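Local atomic coordinates of urocanate hydratase (Paenibacillus sp. Soil724D2, PDB entry 7NED), a protein that probably hydrates thiourocanate in the bacterial breakdown of ergothioneine, using a tightly held NAD+ cofactor, and also binds urocanate. Residues G169-L174 with T199-R204; A175-G180 with P225-L230. One frame throughout, in Å; residues are numbered along the deposited sequence.

Interaction 1. Residues G169-L174 with T199-R204; sequences GGAQPL and TNYLQR
Gly170 meets Tyr201 through its carbonyl: Gly170 O comes to 3.1 Å from Tyr201 CD2, approaching the ring obliquely. One residue on, Ala171 CA lies 3.8 Å from Tyr201 CE2, likewise oblique, while its methyl is directed toward helix 133-150. Gln172 turns away from 199-204 and braces its own segment, its NE2 donating to Gly169 O at 3.1 Å, with N-H...O at 157°; Thr162 OG1 and Ala163 O also hold the amide. These residues form the glycine-rich turn between strand 159-163 and helix 172-178 of the Rossmann-like domain, and the N of Gly169 bonds to phosphate oxygen O2N of NAD. Pro173 then sets its ring against the opposing backbone, with Pro173 CB 3.3 Å from Tyr201 O, and the same CB packs on Leu202 CD1 at 3.8 Å. Leu174 has CG anti to the backbone N (chi1 -165°), which carries CD2 over one face of the Tyr201 ring, 4.1 Å from its centroid and 17° off the normal, a CH-pi contact. Replacing Tyr201 with an alanine would probably leave Leu174 CD2 without its aromatic platform and open a gap beside Gly170 and Ala171. Tyr201 O accepts from a water at 3.1 Å, which also donates weakly to Pro173 O.

Interaction 2. Residues A175-G180 with P225-L230; sequences AGTLAG and PVSVGL
Thr177 drives its methyl into the strand backbone: Thr177 CG2 lies 3.4 Å from Val226 C and 3.5 Å from Ser227 N, so it rests on the peptide link between these residues. The same methyl reaches Ser227 CB at 3.7 Å. Beside it, Thr177 CB packs on Pro225 CB at 4.0 Å, and the same Pro225 CB also meets backbone, lying 3.8 Å from Gly180 C. The hydroxyls do not meet directly; one water spans them, 2.9 Å from Thr177 OG1 and 2.8 Å from Ser227 OG. Thr177 can offer both groups because chi1 of 60° sets OG1 between the backbone N and carbonyl carbon and leaves CG2 beside the N, anti to the carbonyl.

Topologically, helix 172-178 is the connection of a beta-alpha-beta crossover from strand 159-163 to strand 182-187, and strand 226-231 is the next parallel strand beyond 182-187 in the Rossmann-like sheet. Val226 bonds through its backbone to Ala181 and Ile183, while its side chain points away from the helix and packs on Ala219 of helix 209-222.

Further out, Thr177 OG1 has a weak hydrogen bond with Pro173 O one turn earlier, and Ser227 OG accepts from Gln203 N, a bond that limits how the hydroxyl facing the water can turn. The helix ends in a Schellman motif: Gly180, with phi at 89°, returns its N to Thr177 O at 2.9 Å and lays its backbone along Pro225.

How the interactions relate
Both contacts use helix 172-178, interaction 1 at its start beside NAD and interaction 2 at its end. Interaction 1 is the more buried: six of its seven touching residues are buried and it covers 275 Å², with Tyr201 giving the largest single share, 110 Å². Interaction 2 covers 192 Å², reaches the surface at Pro225, and relies on a threonine methyl and backbone. The centres of interaction 1 and interaction 2 are about 7 Å apart. Arg204 O and Gly229 N, 2.8 Å apart in a probable hydrogen bond, pair the start of strand 204-206 with strand 226-231, and Pro173 CB packs on Ser227 CB at 3.6 Å. The water is common to both.

Interaction 1. Residues G169-L174 with T199-R204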
# COMPACT_ATOMS: atom_id res chain seq x y z
N GLY A 169 -10.02 0.24 -25.34
CA GLY A 169 -11.26 0.45 -26.10
C GLY A 169 -11.28 -0.24 -27.45
O GLY A 169 -12.34 -0.66 -27.93
N GLY A 170 -10.12 -0.39 -28.07
CA GLY A 170 -10.05 -1.05 -29.35
C GLY A 170 -10.54 -2.49 -29.33
O GLY A 170 -10.83 -3.05 -30.39
N ALA A 171 -10.63 -3.12 -28.14
CA ALA A 171 -11.17 -4.47 -28.06
C ALA A 171 -12.68 -4.52 -28.21
O ALA A 171 -13.25 -5.59 -28.45
CB ALA A 171 -10.79 -5.11 -26.72
N GLN A 172 -13.35 -3.39 -28.04
CA GLN A 172 -14.81 -3.43 -27.95
C GLN A 172 -15.45 -3.90 -29.25
O GLN A 172 -16.41 -4.69 -29.19
CB GLN A 172 -15.32 -2.05 -27.55
CG GLN A 172 -14.95 -1.59 -26.17
CD GLN A 172 -15.41 -0.18 -25.93
OE1 GLN A 172 -16.38 0.06 -25.20
NE2 GLN A 172 -14.78 0.77 -26.64
N PRO A 173 -15.03 -3.45 -30.43
CA PRO A 173 -15.73 -3.90 -31.64
C PRO A 173 -15.65 -5.41 -31.82
O PRO A 173 -16.63 -6.03 -32.25
CB PRO A 173 -15.02 -3.14 -32.79
CG PRO A 173 -13.75 -2.62 -32.18
CD PRO A 173 -14.02 -2.42 -30.72
N LEU A 174 -14.50 -6.01 -31.50
CA LEU A 174 -14.40 -7.46 -31.64
C LEU A 174 -15.18 -8.18 -30.55
O LEU A 174 -15.83 -9.20 -30.81
CB LEU A 174 -12.95 -7.88 -31.64
CG LEU A 174 -12.65 -9.28 -32.11
CD1 LEU A 174 -13.31 -9.62 -33.51
CD2 LEU A 174 -11.14 -9.41 -32.18
N THR A 199 -5.93 -3.92 -38.13
CA THR A 199 -5.64 -5.13 -37.36
C THR A 199 -6.85 -6.04 -37.28
O THR A 199 -6.79 -7.06 -36.58
CB THR A 199 -5.17 -4.76 -35.93
OG1 THR A 199 -6.25 -4.12 -35.22
CG2 THR A 199 -4.03 -3.81 -36.03
N ASN A 200 -7.94 -5.67 -37.94
CA ASN A 200 -9.16 -6.46 -37.99
C ASN A 200 -9.83 -6.62 -36.65
O ASN A 200 -10.59 -7.57 -36.43
CB ASN A 200 -8.89 -7.83 -38.62
CG ASN A 200 -8.93 -7.73 -40.10
OD1 ASN A 200 -9.97 -7.42 -40.67
ND2 ASN A 200 -7.78 -7.90 -40.74
N TYR A 201 -9.60 -5.67 -35.74
CA TYR A 201 -10.49 -5.55 -34.61
C TYR A 201 -11.80 -4.89 -35.01
O TYR A 201 -12.83 -5.10 -34.34
CB TYR A 201 -9.82 -4.75 -33.50
CG TYR A 201 -9.10 -5.60 -32.52
CD1 TYR A 201 -7.88 -6.20 -32.83
CD2 TYR A 201 -9.67 -5.83 -31.27
CE1 TYR A 201 -7.20 -6.99 -31.85
CE2 TYR A 201 -9.04 -6.63 -30.33
CZ TYR A 201 -7.80 -7.20 -30.63
OH TYR A 201 -7.21 -7.98 -29.66
N LEU A 202 -11.77 -4.17 -36.12
CA LEU A 202 -12.85 -3.35 -36.60
C LEU A 202 -13.21 -3.76 -38.03
O LEU A 202 -12.32 -3.99 -38.86
CB LEU A 202 -12.44 -1.89 -36.55
CG LEU A 202 -13.55 -0.92 -36.92
CD1 LEU A 202 -14.70 -1.13 -35.98
CD2 LEU A 202 -13.02 0.53 -36.84
N GLN A 203 -14.51 -3.84 -38.33
CA GLN A 203 -14.91 -4.31 -39.66
C GLN A 203 -15.07 -3.18 -40.66
O GLN A 203 -14.65 -3.31 -41.82
CB GLN A 203 -16.22 -5.08 -39.57
CG GLN A 203 -16.02 -6.52 -39.10
CD GLN A 203 -17.33 -7.23 -38.80
OE1 GLN A 203 -18.41 -6.66 -39.00
NE2 GLN A 203 -17.25 -8.48 -38.33
N ARG A 204 -15.71 -2.08 -40.24
CA ARG A 204 -16.05 -0.98 -41.12
C ARG A 204 -15.75 0.35 -40.44
O ARG A 204 -15.77 0.44 -39.22
CB ARG A 204 -17.53 -0.97 -41.51
CG ARG A 204 -17.97 -2.19 -42.25
CD ARG A 204 -19.44 -2.11 -42.61
NE ARG A 204 -19.90 -3.38 -43.15
CZ ARG A 204 -21.18 -3.70 -43.36
NH1 ARG A 204 -22.16 -2.82 -43.12
NH2 ARG A 204 -21.47 -4.90 -43.80
O HOH W 1 -15.28 -6.72 -35.18

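Interaction 2. Residues A175-G180 with P225-L230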
# COMPACT_ATOMS: atom_id res chain seq x y z
N ALA A 175 -15.14 -7.68 -29.32
CA ALA A 175 -16.01 -8.25 -28.31
C ALA A 175 -17.46 -8.17 -28.77
O ALA A 175 -18.21 -9.13 -28.63
CB ALA A 175 -15.84 -7.52 -26.97
N GLY A 176 -17.85 -7.02 -29.34
CA GLY A 176 -19.23 -6.88 -29.80
C GLY A 176 -19.58 -7.89 -30.87
O GLY A 176 -20.57 -8.61 -30.75
N THR A 177 -18.76 -8.00 -31.92
CA THR A 177 -19.17 -8.92 -33.00
C THR A 177 -19.01 -10.39 -32.61
O THR A 177 -19.79 -11.24 -33.07
CB THR A 177 -18.41 -8.63 -34.29
OG1 THR A 177 -17.00 -8.77 -34.09
CG2 THR A 177 -18.75 -7.22 -34.81
N LEU A 178 -18.03 -10.73 -31.76
CA LEU A 178 -17.97 -12.09 -31.25
C LEU A 178 -19.26 -12.48 -30.53
O LEU A 178 -19.64 -13.66 -30.53
CB LEU A 178 -16.77 -12.25 -30.30
CG LEU A 178 -15.42 -12.30 -31.03
CD1 LEU A 178 -14.30 -12.19 -30.06
CD2 LEU A 178 -15.24 -13.56 -31.88
N ALA A 179 -19.91 -11.52 -29.87
CA ALA A 179 -21.18 -11.76 -29.20
C ALA A 179 -22.38 -11.63 -30.13
O ALA A 179 -23.51 -11.71 -29.66
CB ALA A 179 -21.35 -10.79 -28.03
N GLY A 180 -22.15 -11.39 -31.41
CA GLY A 180 -23.22 -11.35 -32.38
C GLY A 180 -23.87 -9.99 -32.57
O GLY A 180 -24.83 -9.90 -33.33
N PRO A 225 -23.90 -9.75 -37.11
CA PRO A 225 -22.98 -8.87 -36.38
C PRO A 225 -22.32 -7.87 -37.33
O PRO A 225 -22.12 -8.14 -38.52
CB PRO A 225 -21.95 -9.85 -35.82
CG PRO A 225 -21.89 -10.93 -36.85
CD PRO A 225 -23.31 -11.07 -37.37
N VAL A 226 -21.99 -6.70 -36.79
CA VAL A 226 -21.17 -5.75 -37.54
C VAL A 226 -20.50 -4.85 -36.53
O VAL A 226 -21.05 -4.59 -35.47
CB VAL A 226 -22.03 -4.92 -38.53
CG1 VAL A 226 -22.82 -3.87 -37.74
CG2 VAL A 226 -21.16 -4.31 -39.65
N SER A 227 -19.30 -4.38 -36.86
CA SER A 227 -18.63 -3.34 -36.09
C SER A 227 -18.36 -2.14 -36.98
O SER A 227 -17.83 -2.28 -38.09
CB SER A 227 -17.33 -3.82 -35.43
OG SER A 227 -16.40 -4.38 -36.33
N VAL A 228 -18.74 -0.97 -36.49
CA VAL A 228 -18.57 0.26 -37.24
C VAL A 228 -17.81 1.24 -36.38
O VAL A 228 -18.22 1.53 -35.25
CB VAL A 228 -19.92 0.85 -37.67
CG1 VAL A 228 -19.67 2.11 -38.47
CG2 VAL A 228 -20.73 -0.19 -38.44
N GLY A 229 -16.70 1.77 -36.91
CA GLY A 229 -15.99 2.85 -36.27
C GLY A 229 -16.42 4.15 -36.92
O GLY A 229 -16.27 4.34 -38.12
N LEU A 230 -16.98 5.03 -36.11
CA LEU A 230 -17.43 6.34 -36.56
C LEU A 230 -16.46 7.39 -36.05
O LEU A 230 -16.30 7.55 -34.83
CB LEU A 230 -18.83 6.63 -36.05
CG LEU A 230 -19.40 8.01 -36.36
CD1 LEU A 230 -19.46 8.25 -37.86
CD2 LEU A 230 -20.75 8.18 -35.66
O HOH W 1 -15.28 -6.72 -35.18